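Local structure of protein STE5 (Saccharomyces cerevisiae, 3FZE) at residues 46-51 with 177-183; 52-58 with 69-75; 65-69 with 97-102. The protein serves as a scaffold in pheromone signalling, its minimal scaffold domain cocatalysing phosphorylation of the MAP kinase Fus3 by Ste7. One frame throughout, in Å; residues are numbered along the deposited sequence. Where two conformers were deposited one is given.

How the contacts relate
All three contacts belong to one vWA-like alpha/beta/alpha domain. Contact 1 packs the C-terminal ends of helices 35-50 and 170-180 together, and the loop of chain that it closes contains the other two. Contact 2, its centre about 14 Å from that of contact 1, takes up the chain directly after helix 35-50; L47 and T48 pack on L54, V71 and L72. Contacts 2 and 3 lie about 10 Å apart between centres, share G69 and alternate along the chain, both reaching strands 55-60 and 65-68, the latter the edge of the sheet. There they cover opposite faces, L54, F56 and F58 on one, Q55 and C57 toward helix 95-102 on the other. Contacts 1 and 3 do not touch, with about 22 Å between centres.

Contact 1 of 3, residues 46-51 with 177-183; sequences ALTIKF and LCYSFGL
The carbonyl oxygen of L47 takes two backbone N-H groups, F51 N at 2.9 Å and, weakly, K50 N, while the L47 side chain faces L177, C178, F181 and L183 across the contact. Its two methyls divide the work: L47 CD1 meets L177 CD2 at 3.8 Å, and CD2 turns to L183 CD1. L47 CG itself rests against C178 SG at 3.9 Å. Here helices 35-50 and 170-180 of the vWA-like alpha/beta/alpha fold come together at their C-terminal ends. The second of them finishes in a Schellman motif, with G182 at positive phi and the bonds L183 N to C178 O and G182 N to Y179 O. Past that turn the chain brings L183 back against the first helix, where its CD1 lies 3.3 Å from A46 O and its CD2 packs on I49 CB. The two phenylalanines form a T-shaped pair: the edge of F51 points at a face of F181, centroids 5.5 Å apart and planes at 84°. K50 bridges both rings, its CG over the centre of one F51 face and its CE 3.7 Å from F181 CD1. A bend at the last torsion of K50, chi4 79°, turns NZ to water 1, which links it to F181 O by two weak bonds. Farther in, L177 also touches I9 of helix 2-14, and F51 reaches N19 and L20 of strand 19-26.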
loop_
_atom_site.group_PDB
_atom_site.type_symbol
_atom_site.label_atom_id
_atom_site.label_comp_id
_atom_site.label_asym_id
_atom_site.label_seq_id
_atom_site.Cartn_x
_atom_site.Cartn_y
_atom_site.Cartn_z
ATOM N N ALA A 46 -2.194 -2.830 -12.788
ATOM C CA ALA A 46 -3.233 -1.961 -13.333
ATOM C C ALA A 46 -2.939 -0.486 -13.073
ATOM O O ALA A 46 -3.108 0.359 -13.957
ATOM C CB ALA A 46 -4.594 -2.343 -12.767
ATOM N N LEU A 47 -2.462 -0.194 -11.868
ATOM C CA LEU A 47 -2.206 1.186 -11.456
ATOM C C LEU A 47 -1.116 1.847 -12.291
ATOM O O LEU A 47 -1.129 3.059 -12.464
ATOM C CB LEU A 47 -1.869 1.242 -9.962
ATOM C CG LEU A 47 -3.087 1.082 -9.050
ATOM C CD1 LEU A 47 -2.682 0.714 -7.626
ATOM C CD2 LEU A 47 -3.907 2.385 -9.084
ATOM N N THR A 48 -0.191 1.057 -12.831
ATOM C CA THR A 48 0.843 1.634 -13.697
ATOM C C THR A 48 0.307 2.166 -15.027
ATOM O O THR A 48 0.984 2.948 -15.683
ATOM C CB THR A 48 2.008 0.669 -13.997
ATOM O OG1 THR A 48 1.524 -0.459 -14.741
ATOM C CG2 THR A 48 2.696 0.219 -12.711
ATOM N N ILE A 49 -0.895 1.750 -15.428
ATOM C CA ILE A 49 -1.516 2.311 -16.630
ATOM C C ILE A 49 -1.700 3.821 -16.446
ATOM O O ILE A 49 -1.514 4.600 -17.381
ATOM C CB ILE A 49 -2.888 1.662 -16.918
ATOM C CG1 ILE A 49 -2.715 0.180 -17.274
ATOM C CG2 ILE A 49 -3.638 2.413 -18.019
ATOM C CD1 ILE A 49 -4.019 -0.581 -17.275
ATOM N N LYS A 50 -2.042 4.220 -15.223
ATOM C CA LYS A 50 -2.225 5.635 -14.885
ATOM C C LYS A 50 -0.957 6.300 -14.339
ATOM O O LYS A 50 -0.694 7.479 -14.613
ATOM C CB LYS A 50 -3.359 5.804 -13.872
ATOM C CG LYS A 50 -3.650 7.266 -13.549
ATOM C CD LYS A 50 -5.007 7.460 -12.890
ATOM C CE LYS A 50 -5.232 8.919 -12.496
ATOM N NZ LYS A 50 -5.624 9.762 -13.662
ATOM N N PHE A 51 -0.192 5.538 -13.565
ATOM C CA PHE A 51 0.984 6.040 -12.860
ATOM C C PHE A 51 2.218 5.246 -13.272
ATOM O O PHE A 51 2.577 4.278 -12.615
ATOM C CB PHE A 51 0.784 5.898 -11.337
ATOM C CG PHE A 51 -0.401 6.667 -10.802
ATOM C CD1 PHE A 51 -0.378 8.054 -10.747
ATOM C CD2 PHE A 51 -1.535 6.005 -10.353
ATOM C CE1 PHE A 51 -1.464 8.770 -10.256
ATOM C CE2 PHE A 51 -2.624 6.716 -9.846
ATOM C CZ PHE A 51 -2.591 8.093 -9.801
ATOM N N LEU A 177 -9.579 0.711 -4.881
ATOM C CA LEU A 177 -8.532 1.637 -5.265
ATOM C C LEU A 177 -8.413 1.725 -6.789
ATOM O O LEU A 177 -8.436 2.817 -7.367
ATOM C CB LEU A 177 -7.206 1.215 -4.628
ATOM C CG LEU A 177 -5.992 2.069 -5.008
ATOM C CD1 LEU A 177 -6.152 3.507 -4.515
ATOM C CD2 LEU A 177 -4.725 1.422 -4.470
ATOM N N CYS A 178 -8.307 0.577 -7.451
ATOM C CA CYS A 178 -8.099 0.569 -8.896
ATOM C C CYS A 178 -9.294 1.113 -9.659
ATOM O O CYS A 178 -9.147 1.919 -10.593
ATOM C CB CYS A 178 -7.790 -0.841 -9.387
ATOM S SG CYS A 178 -6.144 -1.346 -8.903
ATOM N N TYR A 179 -10.482 0.661 -9.273
ATOM C CA TYR A 179 -11.687 1.059 -9.983
ATOM C C TYR A 179 -11.999 2.540 -9.797
ATOM O O TYR A 179 -12.533 3.172 -10.704
ATOM C CB TYR A 179 -12.878 0.159 -9.624
ATOM C CG TYR A 179 -12.899 -1.111 -10.441
ATOM C CD1 TYR A 179 -11.932 -2.106 -10.236
ATOM C CD2 TYR A 179 -13.839 -1.302 -11.435
ATOM C CE1 TYR A 179 -11.932 -3.257 -11.002
ATOM C CE2 TYR A 179 -13.854 -2.453 -12.204
ATOM C CZ TYR A 179 -12.886 -3.424 -11.985
ATOM O OH TYR A 179 -12.915 -4.567 -12.759
ATOM N N SER A 180 -11.658 3.093 -8.636
ATOM C CA SER A 180 -11.876 4.522 -8.403
ATOM C C SER A 180 -11.079 5.355 -9.404
ATOM O O SER A 180 -11.476 6.468 -9.756
ATOM C CB SER A 180 -11.503 4.917 -6.973
ATOM O OG SER A 180 -12.397 4.353 -6.030
ATOM N N PHE A 181 -9.965 4.804 -9.877
ATOM C CA PHE A 181 -9.166 5.471 -10.911
ATOM C C PHE A 181 -9.546 5.071 -12.346
ATOM O O PHE A 181 -8.899 5.491 -13.305
ATOM C CB PHE A 181 -7.668 5.245 -10.660
ATOM C CG PHE A 181 -7.130 6.020 -9.494
ATOM C CD1 PHE A 181 -6.867 7.377 -9.613
ATOM C CD2 PHE A 181 -6.891 5.401 -8.280
ATOM C CE1 PHE A 181 -6.375 8.098 -8.546
ATOM C CE2 PHE A 181 -6.403 6.122 -7.204
ATOM C CZ PHE A 181 -6.141 7.471 -7.338
ATOM N N GLY A 182 -10.599 4.270 -12.489
ATOM C CA GLY A 182 -11.066 3.839 -13.792
ATOM C C GLY A 182 -10.224 2.743 -14.423
ATOM O O GLY A 182 -10.168 2.613 -15.645
ATOM N N LEU A 183 -9.563 1.950 -13.588
ATOM C CA LEU A 183 -8.759 0.844 -14.088
ATOM C C LEU A 183 -9.486 -0.480 -13.857
ATOM O O LEU A 183 -10.442 -0.541 -13.083
ATOM C CB LEU A 183 -7.383 0.848 -13.412
ATOM C CG LEU A 183 -6.630 2.176 -13.543
ATOM C CD1 LEU A 183 -5.478 2.259 -12.551
ATOM C CD2 LEU A 183 -6.143 2.400 -14.974
HETATM O O HOH W 1 -8.307 8.749 -12.887
#

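Contact 2 of 3, residues 52-58 with 69-75; sequences ARLQFCF and GSVLHKI
F56 holds CG between its own backbone N and carbonyl carbon (chi1 76°), which lays a face of the ring over G69 N, while I75, with chi1 -48° and chi2 -55°, folds CD1 onto the opposite face. The result is a CH-pi contact: I75 CD1 stands 4.1 Å from the centroid of the F56 ring. K74 CB and S70 O come up at the ring edge. V71 CG2 wedges between two side chains, 3.6 Å from L54 CD2 and 3.7 Å from F56 CD2. Beneath this packing, F56 and G69 make an antiparallel hydrogen-bonded pair, F56 N to G69 O at 2.9 Å and G69 N to F56 O at 3.0 Å, followed by Q55 and S70 as a non-hydrogen-bonded pair. Here the chain leaves the edge of the sheet for the short helix 71-74, with S70 at the N-cap position; in one of two conformations of S70, its OG may accept a weak bond from H73 N. V71 N carries the pairing one step on, giving L54 O a nearly straight bond of 2.9 Å. L54 O thus takes two donors, V71 N and water 2, and because the same water also donates to A52 O and accepts from L72 N, it bridges the two backbones where they diverge.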
loop_
_atom_site.group_PDB
_atom_site.type_symbol
_atom_site.label_atom_id
_atom_site.label_comp_id
_atom_site.label_asym_id
_atom_site.label_seq_id
_atom_site.Cartn_x
_atom_site.Cartn_y
_atom_site.Cartn_z
ATOM N N ALA A 52 2.873 5.649 -14.357
ATOM C CA ALA A 52 4.040 4.919 -14.847
ATOM C C ALA A 52 5.162 4.857 -13.801
ATOM O O ALA A 52 5.926 3.888 -13.742
ATOM C CB ALA A 52 4.552 5.544 -16.139
ATOM N N ARG A 53 5.264 5.901 -12.988
ATOM C CA ARG A 53 6.306 5.975 -11.964
ATOM C C ARG A 53 5.833 5.441 -10.606
ATOM O O ARG A 53 6.424 5.726 -9.564
ATOM C CB ARG A 53 6.834 7.407 -11.860
ATOM C CG ARG A 53 7.365 7.902 -13.210
ATOM C CD ARG A 53 7.803 9.348 -13.174
ATOM N NE ARG A 53 6.646 10.206 -13.027
ATOM C CZ ARG A 53 6.262 10.745 -11.881
ATOM N NH1 ARG A 53 6.977 10.533 -10.785
ATOM N NH2 ARG A 53 5.170 11.498 -11.837
ATOM N N LEU A 54 4.767 4.655 -10.626
ATOM C CA LEU A 54 4.250 4.027 -9.408
ATOM C C LEU A 54 5.355 3.415 -8.539
ATOM O O LEU A 54 6.162 2.627 -9.028
ATOM C CB LEU A 54 3.259 2.925 -9.777
ATOM C CG LEU A 54 2.469 2.304 -8.635
ATOM C CD1 LEU A 54 1.620 3.339 -7.899
ATOM C CD2 LEU A 54 1.606 1.163 -9.177
ATOM N N GLN A 55 5.358 3.763 -7.250
ATOM C CA GLN A 55 6.314 3.222 -6.280
ATOM C C GLN A 55 5.609 2.280 -5.321
ATOM O O GLN A 55 4.412 2.424 -5.065
ATOM C CB GLN A 55 6.950 4.350 -5.466
ATOM C CG GLN A 55 7.635 5.405 -6.320
ATOM C CD GLN A 55 8.891 4.858 -6.947
ATOM O OE1 GLN A 55 9.818 4.448 -6.246
ATOM N NE2 GLN A 55 8.931 4.829 -8.269
ATOM N N PHE A 56 6.355 1.320 -4.781
ATOM C CA PHE A 56 5.788 0.377 -3.834
ATOM C C PHE A 56 6.813 0.041 -2.765
ATOM O O PHE A 56 8.010 0.274 -2.927
ATOM C CB PHE A 56 5.376 -0.922 -4.523
ATOM C CG PHE A 56 6.537 -1.815 -4.872
ATOM C CD1 PHE A 56 6.895 -2.863 -4.034
ATOM C CD2 PHE A 56 7.297 -1.574 -6.006
ATOM C CE1 PHE A 56 7.981 -3.680 -4.338
ATOM C CE2 PHE A 56 8.386 -2.378 -6.324
ATOM C CZ PHE A 56 8.728 -3.430 -5.486
ATOM N N CYS A 57 6.315 -0.515 -1.675
ATOM C CA CYS A 57 7.162 -1.107 -0.659
ATOM C C CYS A 57 6.375 -2.227 0.002
ATOM O O CYS A 57 5.239 -2.025 0.405
ATOM C CB CYS A 57 7.551 -0.053 0.371
ATOM S SG CYS A 57 8.690 -0.668 1.633
ATOM N N PHE A 58 6.980 -3.410 0.074
ATOM C CA PHE A 58 6.405 -4.548 0.780
ATOM C C PHE A 58 7.098 -4.715 2.124
ATOM O O PHE A 58 8.324 -4.661 2.199
ATOM C CB PHE A 58 6.584 -5.831 -0.034
ATOM C CG PHE A 58 5.610 -5.977 -1.164
ATOM C CD1 PHE A 58 4.287 -6.311 -0.918
ATOM C CD2 PHE A 58 6.027 -5.817 -2.471
ATOM C CE1 PHE A 58 3.382 -6.457 -1.970
ATOM C CE2 PHE A 58 5.134 -5.967 -3.530
ATOM C CZ PHE A 58 3.813 -6.274 -3.271
ATOM N N GLY A 69 10.522 0.058 -4.499
ATOM C CA GLY A 69 11.016 0.754 -5.662
ATOM C C GLY A 69 9.925 0.980 -6.680
ATOM O O GLY A 69 8.766 1.198 -6.324
ATOM N N SER A 70 10.300 0.903 -7.954
ATOM C CA SER A 70 9.384 1.164 -9.063
ATOM C C SER A 70 8.624 -0.092 -9.458
ATOM O O SER A 70 9.225 -1.119 -9.760
ATOM C CB SER A 70 10.152 1.694 -10.278
ATOM O OG SER A 70 9.425 1.489 -11.478
ATOM N N VAL A 71 7.297 -0.006 -9.468
ATOM C CA VAL A 71 6.479 -1.141 -9.847
ATOM C C VAL A 71 6.853 -1.682 -11.236
ATOM O O VAL A 71 6.999 -2.889 -11.427
ATOM C CB VAL A 71 4.969 -0.814 -9.758
ATOM C CG1 VAL A 71 4.143 -1.940 -10.338
ATOM C CG2 VAL A 71 4.570 -0.589 -8.306
ATOM N N LEU A 72 7.021 -0.792 -12.207
ATOM C CA LEU A 72 7.423 -1.229 -13.539
ATOM C C LEU A 72 8.751 -1.991 -13.526
ATOM O O LEU A 72 8.957 -2.901 -14.325
ATOM C CB LEU A 72 7.525 -0.032 -14.488
ATOM C CG LEU A 72 6.200 0.627 -14.877
ATOM C CD1 LEU A 72 6.465 1.771 -15.865
ATOM C CD2 LEU A 72 5.255 -0.410 -15.467
ATOM N N HIS A 73 9.639 -1.612 -12.615
ATOM C CA HIS A 73 10.966 -2.215 -12.531
ATOM C C HIS A 73 10.969 -3.600 -11.871
ATOM O O HIS A 73 11.616 -4.529 -12.366
ATOM C CB HIS A 73 11.915 -1.274 -11.789
ATOM C CG HIS A 73 13.298 -1.824 -11.614
ATOM N ND1 HIS A 73 14.038 -1.618 -10.472
ATOM C CD2 HIS A 73 14.069 -2.574 -12.436
ATOM C CE1 HIS A 73 15.214 -2.210 -10.601
ATOM N NE2 HIS A 73 15.258 -2.796 -11.781
ATOM N N LYS A 74 10.231 -3.746 -10.779
ATOM C CA LYS A 74 10.367 -4.946 -9.961
ATOM C C LYS A 74 9.207 -5.937 -10.031
ATOM O O LYS A 74 9.402 -7.131 -9.814
ATOM C CB LYS A 74 10.673 -4.557 -8.515
ATOM C CG LYS A 74 12.054 -3.925 -8.369
ATOM C CD LYS A 74 12.436 -3.683 -6.931
ATOM C CE LYS A 74 13.905 -3.304 -6.823
ATOM N NZ LYS A 74 14.314 -3.034 -5.411
ATOM N N ILE A 75 8.007 -5.455 -10.330
ATOM C CA ILE A 75 6.840 -6.337 -10.355
ATOM C C ILE A 75 6.668 -6.960 -11.731
ATOM O O ILE A 75 5.882 -6.494 -12.567
ATOM C CB ILE A 75 5.547 -5.658 -9.841
ATOM C CG1 ILE A 75 5.806 -4.925 -8.524
ATOM C CG2 ILE A 75 4.420 -6.678 -9.695
ATOM C CD1 ILE A 75 6.401 -5.783 -7.417
HETATM O O HOH W 2 6.799 2.214 -11.713
#

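Contact 3 of 3, residues 65-69 with 97-102; sequences VLDYG and WLKNTL
W97 drives the edge of its six-membered ring at a face of Y68, with CH2 leading and 3.6 Å from Y68 CD2. The planes stand at 89° and the centroids are 5.2 Å apart, a T-shaped pair that fastens helix 95-102 to strand 65-68, the outermost strand at this end of the vWA-like sheet. The same indole is covered by V65, whose CG2 lies over one face in a CH-pi contact, 4.0 Å from the centroid of the six-membered ring. V65 CG1 closes in on CH2 as well, so that indole corner is held between the valine and the tyrosine. T101 CG2 comes obliquely upon the tyrosine, 3.4 Å from Y68 CE1, and at the next residue L102 CD2 meets G69 CA at 4.0 Å.

Two torsions set up the ring pair. A chi1 of 172° swings the W97 indole away from its own N-H and out to the strand, while Y68, at chi1 62°, carries its ring astride its own main chain and raises it toward the helix. Behind Y68, on the ring face turned from W97, sits the ammonium group of K74 in a cation-pi interaction; K74 NZ also bonds to Y68 O and forms a salt bridge with D67, so in this conformation of the lysine one ammonium group meets the ring, the backbone oxygen and D67. V65 is hydrogen-bonded through its backbone to T91, and S94 OG bonds to W97 N. On the W97 face opposite V65 lies T101 OG1, which donates to W97 O at 2.9 Å; T101 N bonds to that oxygen too, the two donors arriving from opposite faces of the carbonyl plane.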
loop_
_atom_site.group_PDB
_atom_site.type_symbol
_atom_site.label_atom_id
_atom_site.label_comp_id
_atom_site.label_asym_id
_atom_site.label_seq_id
_atom_site.Cartn_x
_atom_site.Cartn_y
_atom_site.Cartn_z
ATOM N N VAL A 65 11.503 -4.665 5.725
ATOM C CA VAL A 65 11.311 -4.322 4.318
ATOM C C VAL A 65 11.718 -5.501 3.455
ATOM O O VAL A 65 12.841 -5.994 3.562
ATOM C CB VAL A 65 12.164 -3.104 3.914
ATOM C CG1 VAL A 65 12.045 -2.837 2.399
ATOM C CG2 VAL A 65 11.771 -1.873 4.720
ATOM N N LEU A 66 10.807 -5.935 2.589
ATOM C CA LEU A 66 11.045 -7.083 1.726
ATOM C C LEU A 66 11.496 -6.675 0.330
ATOM O O LEU A 66 12.374 -7.304 -0.262
ATOM C CB LEU A 66 9.793 -7.959 1.643
ATOM C CG LEU A 66 9.258 -8.461 2.989
ATOM C CD1 LEU A 66 8.049 -9.357 2.777
ATOM C CD2 LEU A 66 10.339 -9.207 3.766
ATOM N N ASP A 67 10.901 -5.615 -0.199
ATOM C CA ASP A 67 11.318 -5.096 -1.486
ATOM C C ASP A 67 10.620 -3.763 -1.658
ATOM O O ASP A 67 9.695 -3.439 -0.907
ATOM C CB ASP A 67 10.948 -6.046 -2.620
ATOM C CG ASP A 67 11.711 -5.754 -3.890
ATOM O OD1 ASP A 67 12.739 -5.040 -3.819
ATOM O OD2 ASP A 67 11.276 -6.233 -4.958
ATOM N N TYR A 68 11.096 -2.973 -2.605
ATOM C CA TYR A 68 10.591 -1.615 -2.770
ATOM C C TYR A 68 11.108 -1.055 -4.074
ATOM O O TYR A 68 12.027 -1.604 -4.672
ATOM C CB TYR A 68 11.084 -0.718 -1.632
ATOM C CG TYR A 68 12.578 -0.610 -1.605
ATOM C CD1 TYR A 68 13.242 0.310 -2.402
ATOM C CD2 TYR A 68 13.335 -1.465 -0.809
ATOM C CE1 TYR A 68 14.617 0.391 -2.396
ATOM C CE2 TYR A 68 14.701 -1.389 -0.797
ATOM C CZ TYR A 68 15.339 -0.461 -1.588
ATOM O OH TYR A 68 16.714 -0.400 -1.563
ATOM N N GLY A 69 10.522 0.058 -4.499
ATOM C CA GLY A 69 11.016 0.754 -5.662
ATOM C C GLY A 69 9.925 0.980 -6.680
ATOM O O GLY A 69 8.766 1.198 -6.324
ATOM N N TRP A 97 12.584 6.303 6.443
ATOM C CA TRP A 97 13.473 5.416 5.706
ATOM C C TRP A 97 13.024 5.347 4.246
ATOM O O TRP A 97 13.837 5.453 3.329
ATOM C CB TRP A 97 13.510 3.999 6.295
ATOM C CG TRP A 97 14.283 3.074 5.408
ATOM C CD1 TRP A 97 15.633 2.862 5.418
ATOM C CD2 TRP A 97 13.758 2.272 4.341
ATOM N NE1 TRP A 97 15.979 1.971 4.429
ATOM C CE2 TRP A 97 14.850 1.593 3.756
ATOM C CE3 TRP A 97 12.477 2.059 3.826
ATOM C CZ2 TRP A 97 14.695 0.713 2.684
ATOM C CZ3 TRP A 97 12.322 1.183 2.756
ATOM C CH2 TRP A 97 13.430 0.528 2.195
ATOM N N LEU A 98 11.724 5.166 4.040
ATOM C CA LEU A 98 11.190 5.055 2.688
ATOM C C LEU A 98 11.412 6.340 1.885
ATOM O O LEU A 98 11.833 6.282 0.728
ATOM C CB LEU A 98 9.708 4.672 2.710
ATOM C CG LEU A 98 9.077 4.352 1.349
ATOM C CD1 LEU A 98 9.679 3.074 0.734
ATOM C CD2 LEU A 98 7.554 4.244 1.479
ATOM N N LYS A 99 11.134 7.493 2.488
ATOM C CA LYS A 99 11.339 8.756 1.784
ATOM C C LYS A 99 12.803 8.942 1.401
ATOM O O LYS A 99 13.112 9.311 0.269
ATOM C CB LYS A 99 10.839 9.946 2.609
ATOM C CG LYS A 99 11.036 11.297 1.933
ATOM C CD LYS A 99 12.340 11.966 2.359
ATOM C CE LYS A 99 12.535 13.303 1.650
ATOM N NZ LYS A 99 13.483 14.195 2.393
ATOM N N ASN A 100 13.703 8.683 2.343
ATOM C CA ASN A 100 15.139 8.807 2.072
ATOM C C ASN A 100 15.628 7.852 0.978
ATOM O O ASN A 100 16.525 8.186 0.192
ATOM C CB ASN A 100 15.948 8.611 3.357
ATOM C CG ASN A 100 15.861 9.815 4.286
ATOM O OD1 ASN A 100 15.606 10.936 3.842
ATOM N ND2 ASN A 100 16.060 9.584 5.577
ATOM N N THR A 101 15.015 6.677 0.922
ATOM C CA THR A 101 15.387 5.662 -0.052
ATOM C C THR A 101 14.791 5.948 -1.428
ATOM O O THR A 101 15.505 5.902 -2.421
ATOM C CB THR A 101 14.956 4.254 0.407
ATOM O OG1 THR A 101 15.605 3.935 1.644
ATOM C CG2 THR A 101 15.345 3.225 -0.641
ATOM N N LEU A 102 13.494 6.252 -1.480
ATOM C CA LEU A 102 12.829 6.537 -2.754
ATOM C C LEU A 102 13.139 7.934 -3.275
ATOM O O LEU A 102 13.186 8.154 -4.489
ATOM C CB LEU A 102 11.307 6.388 -2.640
ATOM C CG LEU A 102 10.713 5.022 -2.272
ATOM C CD1 LEU A 102 9.200 5.087 -2.240
ATOM C CD2 LEU A 102 11.179 3.948 -3.228
#